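Local atomic coordinates of glycoside hydrolase YxiA (Bacillus licheniformis, PDB entry 3LV4), a protein that probably hydrolyses alpha-1,5-linked arabinan as a calcium-binding family 43 glycoside hydrolase, in the pathway of L-arabinan degradation. Residues 122-127 with 186-191; 142-147 with 161-166; 213-218 with 231-236. All blocks are in the same frame, centred on the assembly; numbering follows the deposited sequence.

Contact 1: 122-127 with 186-191; sequences IFLKSG and QGYGKK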
loop_
_atom_site.group_PDB
_atom_site.type_symbol
_atom_site.label_atom_id
_atom_site.label_comp_id
_atom_site.label_asym_id
_atom_site.label_seq_id
_atom_site.Cartn_x
_atom_site.Cartn_y
_atom_site.Cartn_z
ATOM N N ILE A 122 -14.926 16.413 13.519
ATOM C CA ILE A 122 -15.309 15.660 12.330
ATOM C C ILE A 122 -15.521 16.613 11.162
ATOM O O ILE A 122 -16.127 17.677 11.334
ATOM C CB ILE A 122 -16.638 14.919 12.577
ATOM C CG1 ILE A 122 -16.478 13.895 13.718
ATOM C CG2 ILE A 122 -17.153 14.288 11.274
ATOM C CD1 ILE A 122 -17.791 13.286 14.208
ATOM N N PHE A 123 -15.049 16.240 9.973
ATOM C CA PHE A 123 -15.232 17.102 8.799
ATOM C C PHE A 123 -15.812 16.386 7.575
ATOM O O PHE A 123 -16.127 17.028 6.579
ATOM C CB PHE A 123 -13.944 17.875 8.436
ATOM C CG PHE A 123 -12.783 16.997 8.027
ATOM C CD1 PHE A 123 -12.626 16.602 6.698
ATOM C CD2 PHE A 123 -11.850 16.583 8.960
ATOM C CE1 PHE A 123 -11.562 15.807 6.312
ATOM C CE2 PHE A 123 -10.769 15.778 8.583
ATOM C CZ PHE A 123 -10.622 15.392 7.264
ATOM N N LEU A 124 -15.968 15.065 7.659
ATOM C CA LEU A 124 -16.621 14.306 6.596
ATOM C C LEU A 124 -17.449 13.188 7.225
ATOM O O LEU A 124 -17.027 12.585 8.208
ATOM C CB LEU A 124 -15.575 13.718 5.637
ATOM C CG LEU A 124 -15.601 13.993 4.131
ATOM C CD1 LEU A 124 -15.919 15.424 3.780
ATOM C CD2 LEU A 124 -14.281 13.550 3.487
ATOM N N LYS A 125 -18.632 12.929 6.667
ATOM C CA LYS A 125 -19.450 11.798 7.099
ATOM C C LYS A 125 -19.987 11.054 5.891
ATOM O O LYS A 125 -20.189 11.652 4.834
ATOM C CB LYS A 125 -20.639 12.266 7.949
ATOM C CG LYS A 125 -20.299 12.693 9.370
ATOM C CD LYS A 125 -21.562 13.216 10.073
ATOM C CE LYS A 125 -21.346 13.422 11.560
ATOM N NZ LYS A 125 -22.509 14.123 12.184
ATOM N N SER A 126 -20.210 9.751 6.053
ATOM C CA SER A 126 -20.881 8.954 5.032
ATOM C C SER A 126 -21.928 8.076 5.700
ATOM O O SER A 126 -21.924 7.910 6.930
ATOM C CB SER A 126 -19.878 8.106 4.240
ATOM O OG SER A 126 -19.051 7.328 5.081
ATOM N N GLY A 127 -22.843 7.540 4.900
ATOM C CA GLY A 127 -23.830 6.613 5.413
ATOM C C GLY A 127 -25.004 7.265 6.118
ATOM O O GLY A 127 -25.805 6.566 6.752
ATOM N N GLN A 186 -15.797 21.874 -1.760
ATOM C CA GLN A 186 -15.370 20.689 -2.509
ATOM C C GLN A 186 -16.277 19.463 -2.408
ATOM O O GLN A 186 -16.122 18.523 -3.189
ATOM C CB GLN A 186 -13.972 20.270 -2.069
ATOM C CG GLN A 186 -12.911 21.319 -2.252
ATOM C CD GLN A 186 -11.564 20.768 -1.859
ATOM O OE1 GLN A 186 -10.916 20.080 -2.641
ATOM N NE2 GLN A 186 -11.156 21.028 -0.630
ATOM N N GLY A 187 -17.203 19.451 -1.455
ATOM C CA GLY A 187 -17.977 18.241 -1.201
ATOM C C GLY A 187 -17.063 17.079 -0.831
ATOM O O GLY A 187 -16.240 17.207 0.070
ATOM N N TYR A 188 -17.190 15.949 -1.526
ATOM C CA TYR A 188 -16.312 14.813 -1.254
ATOM C C TYR A 188 -15.000 14.884 -2.032
ATOM O O TYR A 188 -14.125 14.026 -1.863
ATOM C CB TYR A 188 -17.020 13.478 -1.534
ATOM C CG TYR A 188 -18.097 13.167 -0.515
ATOM C CD1 TYR A 188 -17.760 12.859 0.801
ATOM C CD2 TYR A 188 -19.445 13.179 -0.863
ATOM C CE1 TYR A 188 -18.732 12.577 1.739
ATOM C CE2 TYR A 188 -20.426 12.899 0.071
ATOM C CZ TYR A 188 -20.060 12.602 1.373
ATOM O OH TYR A 188 -21.022 12.328 2.319
ATOM N N GLY A 189 -14.869 15.901 -2.878
ATOM C CA GLY A 189 -13.676 16.066 -3.692
ATOM C C GLY A 189 -13.763 15.402 -5.053
ATOM O O GLY A 189 -14.858 15.162 -5.572
ATOM N N LYS A 190 -12.603 15.106 -5.635
ATOM C CA LYS A 190 -12.526 14.605 -7.003
ATOM C C LYS A 190 -12.243 13.109 -6.995
ATOM O O LYS A 190 -11.349 12.646 -6.276
ATOM C CB LYS A 190 -11.413 15.343 -7.758
ATOM C CG LYS A 190 -11.059 14.754 -9.110
ATOM C CD LYS A 190 -9.791 15.389 -9.702
ATOM C CE LYS A 190 -9.680 15.057 -11.186
ATOM N NZ LYS A 190 -8.441 15.623 -11.811
ATOM N N LYS A 191 -13.006 12.347 -7.776
ATOM C CA LYS A 191 -12.800 10.903 -7.828
ATOM C C LYS A 191 -11.561 10.558 -8.659
ATOM O O LYS A 191 -11.318 11.172 -9.698
ATOM C CB LYS A 191 -14.042 10.185 -8.379
ATOM C CG LYS A 191 -13.941 8.660 -8.289
ATOM C CD LYS A 191 -15.270 7.954 -8.533
ATOM C CE LYS A 191 -15.653 7.950 -10.007
ATOM N NZ LYS A 191 -16.840 7.082 -10.289
#

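Contact 2: 142-147 with 161-166; sequences KHPNVV and MVYGSY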
loop_
_atom_site.group_PDB
_atom_site.type_symbol
_atom_site.label_atom_id
_atom_site.label_comp_id
_atom_site.label_asym_id
_atom_site.label_seq_id
_atom_site.Cartn_x
_atom_site.Cartn_y
_atom_site.Cartn_z
ATOM N N LYS A 142 -21.967 6.105 -5.466
ATOM C CA LYS A 142 -21.276 7.258 -6.060
ATOM C C LYS A 142 -20.504 8.111 -5.051
ATOM O O LYS A 142 -19.616 8.883 -5.435
ATOM C CB LYS A 142 -22.259 8.139 -6.842
ATOM C CG LYS A 142 -23.374 8.738 -6.002
ATOM C CD LYS A 142 -24.136 9.798 -6.785
ATOM C CE LYS A 142 -25.118 10.550 -5.893
ATOM N NZ LYS A 142 -25.591 11.852 -6.480
ATOM N N HIS A 143 -20.853 7.972 -3.772
ATOM C CA HIS A 143 -20.164 8.675 -2.699
ATOM C C HIS A 143 -19.232 7.738 -1.952
ATOM O O HIS A 143 -19.501 6.550 -1.837
ATOM C CB HIS A 143 -21.164 9.297 -1.712
ATOM C CG HIS A 143 -22.035 10.350 -2.323
ATOM N ND1 HIS A 143 -23.403 10.386 -2.147
ATOM C CD2 HIS A 143 -21.733 11.396 -3.129
ATOM C CE1 HIS A 143 -23.903 11.410 -2.810
ATOM N NE2 HIS A 143 -22.906 12.042 -3.414
ATOM N N PRO A 144 -18.128 8.282 -1.431
ATOM C CA PRO A 144 -17.139 7.447 -0.744
ATOM C C PRO A 144 -17.626 6.997 0.625
ATOM O O PRO A 144 -18.597 7.545 1.152
ATOM C CB PRO A 144 -15.947 8.402 -0.577
ATOM C CG PRO A 144 -16.591 9.754 -0.461
ATOM C CD PRO A 144 -17.741 9.704 -1.449
ATOM N N ASN A 145 -16.970 5.970 1.162
ATOM C CA ASN A 145 -16.970 5.676 2.587
ATOM C C ASN A 145 -15.811 6.508 3.124
ATOM O O ASN A 145 -14.698 6.388 2.623
ATOM C CB ASN A 145 -16.694 4.182 2.808
ATOM C CG ASN A 145 -16.843 3.759 4.263
ATOM O OD1 ASN A 145 -16.483 2.634 4.647
ATOM N ND2 ASN A 145 -17.384 4.648 5.078
ATOM N N VAL A 146 -16.065 7.368 4.110
ATOM C CA VAL A 146 -15.062 8.354 4.527
ATOM C C VAL A 146 -14.014 7.784 5.489
ATOM O O VAL A 146 -13.924 8.176 6.659
ATOM C CB VAL A 146 -15.712 9.655 5.077
ATOM C CG1 VAL A 146 -16.579 10.286 3.997
ATOM C CG2 VAL A 146 -16.551 9.377 6.339
ATOM N N VAL A 147 -13.204 6.870 4.959
ATOM C CA VAL A 147 -12.188 6.190 5.742
ATOM C C VAL A 147 -10.876 6.147 4.947
ATOM O O VAL A 147 -10.810 6.634 3.814
ATOM C CB VAL A 147 -12.635 4.748 6.098
ATOM C CG1 VAL A 147 -13.919 4.778 6.922
ATOM C CG2 VAL A 147 -12.833 3.900 4.819
HETATM N N MSE A 161 -5.507 15.404 0.536
HETATM C CA MSE A 161 -5.869 14.156 1.209
HETATM C C MSE A 161 -6.626 13.242 0.250
HETATM O O MSE A 161 -7.703 13.600 -0.236
HETATM C CB MSE A 161 -6.725 14.405 2.448
HETATM C CG MSE A 161 -7.111 13.105 3.155
HETATM SE SE MSE A 161 -8.357 13.389 4.658
HETATM C CE MSE A 161 -9.947 13.850 3.611
ATOM N N VAL A 162 -6.061 12.069 -0.021
ATOM C CA VAL A 162 -6.759 11.039 -0.785
ATOM C C VAL A 162 -7.357 10.040 0.215
ATOM O O VAL A 162 -6.764 9.779 1.261
ATOM C CB VAL A 162 -5.792 10.335 -1.763
ATOM C CG1 VAL A 162 -4.665 9.605 -0.999
ATOM C CG2 VAL A 162 -6.548 9.375 -2.704
ATOM N N TYR A 163 -8.532 9.487 -0.084
ATOM C CA TYR A 163 -9.209 8.637 0.896
ATOM C C TYR A 163 -10.300 7.805 0.228
ATOM O O TYR A 163 -10.586 7.982 -0.963
ATOM C CB TYR A 163 -9.822 9.498 2.016
ATOM C CG TYR A 163 -11.031 10.273 1.549
ATOM C CD1 TYR A 163 -10.887 11.411 0.757
ATOM C CD2 TYR A 163 -12.315 9.851 1.870
ATOM C CE1 TYR A 163 -11.999 12.111 0.299
ATOM C CE2 TYR A 163 -13.422 10.539 1.420
ATOM C CZ TYR A 163 -13.261 11.671 0.644
ATOM O OH TYR A 163 -14.365 12.351 0.205
ATOM N N GLY A 164 -10.917 6.913 0.999
ATOM C CA GLY A 164 -12.032 6.122 0.517
ATOM C C GLY A 164 -11.811 4.626 0.687
ATOM O O GLY A 164 -10.680 4.160 0.838
ATOM N N SER A 165 -12.909 3.878 0.679
ATOM C CA SER A 165 -12.862 2.426 0.692
ATOM C C SER A 165 -14.164 1.909 0.123
ATOM O O SER A 165 -15.234 2.224 0.649
ATOM C CB SER A 165 -12.749 1.887 2.111
ATOM O OG SER A 165 -13.053 0.499 2.101
ATOM N N TYR A 166 -14.071 1.107 -0.935
ATOM C CA TYR A 166 -15.247 0.497 -1.551
ATOM C C TYR A 166 -16.253 1.602 -1.864
ATOM O O TYR A 166 -15.866 2.681 -2.303
ATOM C CB TYR A 166 -15.884 -0.548 -0.624
ATOM C CG TYR A 166 -15.088 -1.829 -0.387
ATOM C CD1 TYR A 166 -13.696 -1.823 -0.283
ATOM C CD2 TYR A 166 -15.747 -3.048 -0.221
ATOM C CE1 TYR A 166 -12.984 -3.008 -0.048
ATOM C CE2 TYR A 166 -15.048 -4.226 0.016
ATOM C CZ TYR A 166 -13.670 -4.202 0.105
ATOM O OH TYR A 166 -12.995 -5.389 0.354
HETATM O O HOH W 1 -15.116 4.937 -0.800
HETATM O O HOH W 2 -15.570 0.189 3.231
#

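Contact 3: 213-218 with 231-236; sequences YYYLYM and IRVARS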
loop_
_atom_site.group_PDB
_atom_site.type_symbol
_atom_site.label_atom_id
_atom_site.label_comp_id
_atom_site.label_asym_id
_atom_site.label_seq_id
_atom_site.Cartn_x
_atom_site.Cartn_y
_atom_site.Cartn_z
ATOM N N TYR A 213 6.913 11.191 -11.333
ATOM C CA TYR A 213 5.527 10.737 -11.256
ATOM C C TYR A 213 5.062 10.667 -9.814
ATOM O O TYR A 213 5.851 10.350 -8.904
ATOM C CB TYR A 213 5.368 9.337 -11.845
ATOM C CG TYR A 213 5.374 9.276 -13.349
ATOM C CD1 TYR A 213 4.234 9.583 -14.086
ATOM C CD2 TYR A 213 6.512 8.876 -14.035
ATOM C CE1 TYR A 213 4.244 9.507 -15.469
ATOM C CE2 TYR A 213 6.529 8.803 -15.412
ATOM C CZ TYR A 213 5.399 9.116 -16.123
ATOM O OH TYR A 213 5.430 9.030 -17.497
ATOM N N TYR A 214 3.779 10.959 -9.618
ATOM C CA TYR A 214 3.076 10.572 -8.407
ATOM C C TYR A 214 2.541 9.157 -8.623
ATOM O O TYR A 214 1.936 8.861 -9.661
ATOM C CB TYR A 214 1.918 11.531 -8.109
ATOM C CG TYR A 214 2.385 12.929 -7.789
ATOM C CD1 TYR A 214 2.642 13.844 -8.806
ATOM C CD2 TYR A 214 2.580 13.328 -6.476
ATOM C CE1 TYR A 214 3.075 15.117 -8.528
ATOM C CE2 TYR A 214 3.019 14.606 -6.179
ATOM C CZ TYR A 214 3.264 15.497 -7.212
ATOM O OH TYR A 214 3.702 16.768 -6.930
ATOM N N TYR A 215 2.785 8.280 -7.655
ATOM C CA TYR A 215 2.263 6.916 -7.708
ATOM C C TYR A 215 1.100 6.721 -6.757
ATOM O O TYR A 215 1.228 6.924 -5.545
ATOM C CB TYR A 215 3.369 5.893 -7.422
ATOM C CG TYR A 215 4.469 5.976 -8.444
ATOM C CD1 TYR A 215 4.433 5.200 -9.598
ATOM C CD2 TYR A 215 5.528 6.862 -8.276
ATOM C CE1 TYR A 215 5.435 5.297 -10.551
ATOM C CE2 TYR A 215 6.530 6.968 -9.226
ATOM C CZ TYR A 215 6.480 6.182 -10.356
ATOM O OH TYR A 215 7.479 6.292 -11.292
ATOM N N LEU A 216 -0.037 6.330 -7.324
ATOM C CA LEU A 216 -1.215 6.000 -6.534
ATOM C C LEU A 216 -1.201 4.513 -6.211
ATOM O O LEU A 216 -1.486 3.678 -7.076
ATOM C CB LEU A 216 -2.484 6.357 -7.303
ATOM C CG LEU A 216 -3.819 5.902 -6.709
ATOM C CD1 LEU A 216 -4.056 6.558 -5.338
ATOM C CD2 LEU A 216 -4.944 6.248 -7.683
ATOM N N TYR A 217 -0.835 4.188 -4.972
ATOM C CA TYR A 217 -0.938 2.829 -4.471
ATOM C C TYR A 217 -2.345 2.616 -3.943
ATOM O O TYR A 217 -2.984 3.553 -3.461
ATOM C CB TYR A 217 0.084 2.576 -3.356
ATOM C CG TYR A 217 1.508 2.596 -3.846
ATOM C CD1 TYR A 217 2.235 3.780 -3.885
ATOM C CD2 TYR A 217 2.127 1.431 -4.280
ATOM C CE1 TYR A 217 3.542 3.798 -4.330
ATOM C CE2 TYR A 217 3.429 1.438 -4.730
ATOM C CZ TYR A 217 4.130 2.620 -4.758
ATOM O OH TYR A 217 5.422 2.621 -5.209
HETATM N N MSE A 218 -2.827 1.382 -4.052
HETATM C CA MSE A 218 -4.147 1.033 -3.565
HETATM C C MSE A 218 -4.238 -0.469 -3.389
HETATM O O MSE A 218 -3.420 -1.221 -3.929
HETATM C CB MSE A 218 -5.221 1.528 -4.534
HETATM C CG MSE A 218 -4.950 1.174 -5.957
HETATM SE SE MSE A 218 -5.924 2.337 -7.198
HETATM C CE MSE A 218 -4.757 2.056 -8.752
ATOM N N ILE A 231 -1.833 -5.342 -3.613
ATOM C CA ILE A 231 -1.419 -3.962 -3.825
ATOM C C ILE A 231 -1.249 -3.693 -5.310
ATOM O O ILE A 231 -0.601 -4.463 -6.020
ATOM C CB ILE A 231 -0.098 -3.651 -3.087
ATOM C CG1 ILE A 231 -0.322 -3.708 -1.570
ATOM C CG2 ILE A 231 0.445 -2.282 -3.509
ATOM C CD1 ILE A 231 0.963 -3.802 -0.743
ATOM N N ARG A 232 -1.852 -2.606 -5.775
ATOM C CA ARG A 232 -1.725 -2.196 -7.161
ATOM C C ARG A 232 -1.293 -0.745 -7.196
ATOM O O ARG A 232 -1.428 -0.015 -6.204
ATOM C CB ARG A 232 -3.046 -2.373 -7.917
ATOM C CG ARG A 232 -3.598 -3.790 -7.853
ATOM C CD ARG A 232 -4.534 -4.132 -9.012
ATOM N NE ARG A 232 -4.928 -5.539 -8.937
ATOM C CZ ARG A 232 -5.495 -6.226 -9.926
ATOM N NH1 ARG A 232 -5.779 -5.628 -11.081
ATOM N NH2 ARG A 232 -5.797 -7.512 -9.748
ATOM N N VAL A 233 -0.773 -0.321 -8.339
ATOM C CA VAL A 233 -0.288 1.044 -8.463
ATOM C C VAL A 233 -0.657 1.615 -9.831
ATOM O O VAL A 233 -0.839 0.869 -10.811
ATOM C CB VAL A 233 1.239 1.103 -8.207
ATOM C CG1 VAL A 233 2.011 0.387 -9.334
ATOM C CG2 VAL A 233 1.713 2.549 -8.013
ATOM N N ALA A 234 -0.806 2.937 -9.874
ATOM C CA ALA A 234 -1.049 3.675 -11.099
ATOM C C ALA A 234 -0.243 4.958 -10.967
ATOM O O ALA A 234 0.268 5.253 -9.882
ATOM C CB ALA A 234 -2.544 3.982 -11.249
ATOM N N ARG A 235 -0.102 5.725 -12.041
ATOM C CA ARG A 235 0.739 6.919 -11.944
ATOM C C ARG A 235 0.185 8.116 -12.711
ATOM O O ARG A 235 -0.626 7.970 -13.628
ATOM C CB ARG A 235 2.174 6.620 -12.403
ATOM C CG ARG A 235 2.322 6.478 -13.916
ATOM C CD ARG A 235 3.712 6.000 -14.293
ATOM N NE ARG A 235 3.864 5.941 -15.745
ATOM C CZ ARG A 235 4.972 5.569 -16.374
ATOM N NH1 ARG A 235 6.052 5.210 -15.684
ATOM N NH2 ARG A 235 5.000 5.554 -17.700
ATOM N N SER A 236 0.644 9.297 -12.317
ATOM C CA SER A 236 0.232 10.556 -12.923
ATOM C C SER A 236 1.342 11.577 -12.728
ATOM O O SER A 236 2.081 11.514 -11.754
ATOM C CB SER A 236 -1.043 11.078 -12.248
ATOM O OG SER A 236 -1.480 12.294 -12.843
#

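Contact 1: 122-127 with 186-191
Tyr188 and Lys125 make the one hydrogen bond of this contact: the phenol OH of Tyr188 donates to the backbone O of Lys125 over 2.7 Å. The C=O...donor angle of 164° is nearly straight, and the acceptor lies in the plane of the ring, at its edge. The same hydroxyl also meets the backbone N of Asn133, so this buried hydroxyl has two hydrogen-bond partners.

The apolar part is a single pair: Leu124 CG approaches Tyr188 CD1 at 4.1 Å, the two side chains crossing at a slant. Separately, Leu124 CD1 makes a van der Waals approach of 4.1 Å to the carbonyl Gly187 O. Tyr188 carries its CG anti to its own carbonyl carbon (chi1 -71°), which sends the ring out of the type II' turn Gln186-Gly189 toward the strand; that turn is closed by Gly189 N to Gln186 O at 2.9 Å. A phenylalanine here would probably leave the Lys125 carbonyl without its donor and Asn133 N without its phenol partner.

Strand 118-126 is one of the two outer strands of its four-stranded antiparallel sheet, with a classic bulge at Phe123 and Leu124 opposite Leu105. The contact thus ties it to the turn leading into strand 190-193 of the next sheet, with Leu173 of strand 170-175 also packing on Leu124.

Contact 2: 142-147 with 161-166
The Tyr163 ring meets Pro144 and Val146 obliquely: Pro144 CG lies 3.8 Å from Tyr163 CE2, and Val146 CG1 comes within 4.1 Å of the same ring carbon, its side chain running alongside the tyrosine. At the ring's edge, near its plane, stand the backbone O atoms of Val147 and Asn145. Tyr163 CG sits between its backbone N and carbonyl carbon (chi1 72°), which raises the ring beside the 142-147 loop; its hydroxyl bonds onward to Tyr188 O.

The backbones join at Gly164. Gly164 N donates to Val147 O at 2.8 Å, with an N-H...O angle of 155°, and Gly164 CA makes a CA-H...O contact of 3.4 Å with Asn145 O. That carbonyl also accepts from Val147 N, closing the inverse gamma turn centred on Val146. In the five-bladed beta-propeller of family 43, this loop leads into the blade whose strands start at 150-153, and just after it comes Asp148, the predicted pKa modulator.

Val147 CG2 and Ser165 CB are pressed to 3.4 Å, tighter than usual for carbons. One water accepts from both Asn145 N and Ser165 N and donates to Tyr166 O; a second donates to Ser165 OG at 2.8 Å. Ser165 OG is also hydrogen-bonded to Glu201 OE1, the predicted proton donor, while Asn145 ND2 is held by Ser103 and Ser126.

Contact 3: 213-218 with 231-236
Val233 and Tyr217 form the apolar centre: Val233 CG2 sits over the ring face of Tyr217, 3.9 Å from the centroid and 11° off the normal, and also touches Tyr215 CB at 3.8 Å. The valine reaches both because CG2 is anti to the backbone N, while CG1 lies between N and the carbonyl carbon (chi1 68°). Beside it, Ile231 CG2 meets the edge of the Tyr217 ring. On the opposite face of the sheet, the extended selenomethionine Met218 brings CE to 3.9 Å from Ala234 CB.

Six backbone hydrogen bonds zip the antiparallel hairpin, in the hydrogen-bonded pairs Tyr214-Ser236, Leu216-Ala234 and Met218-Arg232.

At the outer end, Arg235 lies flat on Tyr213: the guanidinium and ring planes are 3° apart, Arg235 CZ is 4.0 Å from the ring centroid, and Arg235 CD stands over the ring centre in a CH-pi contact. Arg235 NH1 is bonded to Gln330 O, and Lys237 makes a further cation-pi contact with Tyr213. Hydrocarbon packing thus gives way to cation-pi stacking toward the Tyr213-Arg235 end of the strand pair, which suggests that the arginine's charge is probably stabilised by the aromatic face, while the bond from NH1 to Gln330 O is likely to limit the guanidinium's rotation.

Contacts 1 and 2 are neighbours, their centres about 8 Å apart, and the chain makes contact 2 within the span that contact 1 bridges. They touch directly, as at Ser126 OG to Val146 N, 3.1 Å, a probable hydrogen bond. Together they join the sheet ending in strand 118-126 to the sheet of strands 150-153 to 190-193. Contact 3 follows later in the chain, within the hairpin 213-220 and 230-236, its centre about 16 Å from that of contact 2 and about 22 Å from that of contact 1, and touches neither. The side chains of Ser165, Met218 and Ser126 lie about 3, 7 and 12 Å from that of Glu201, consistent with successive blades arranged around the predicted catalytic centre.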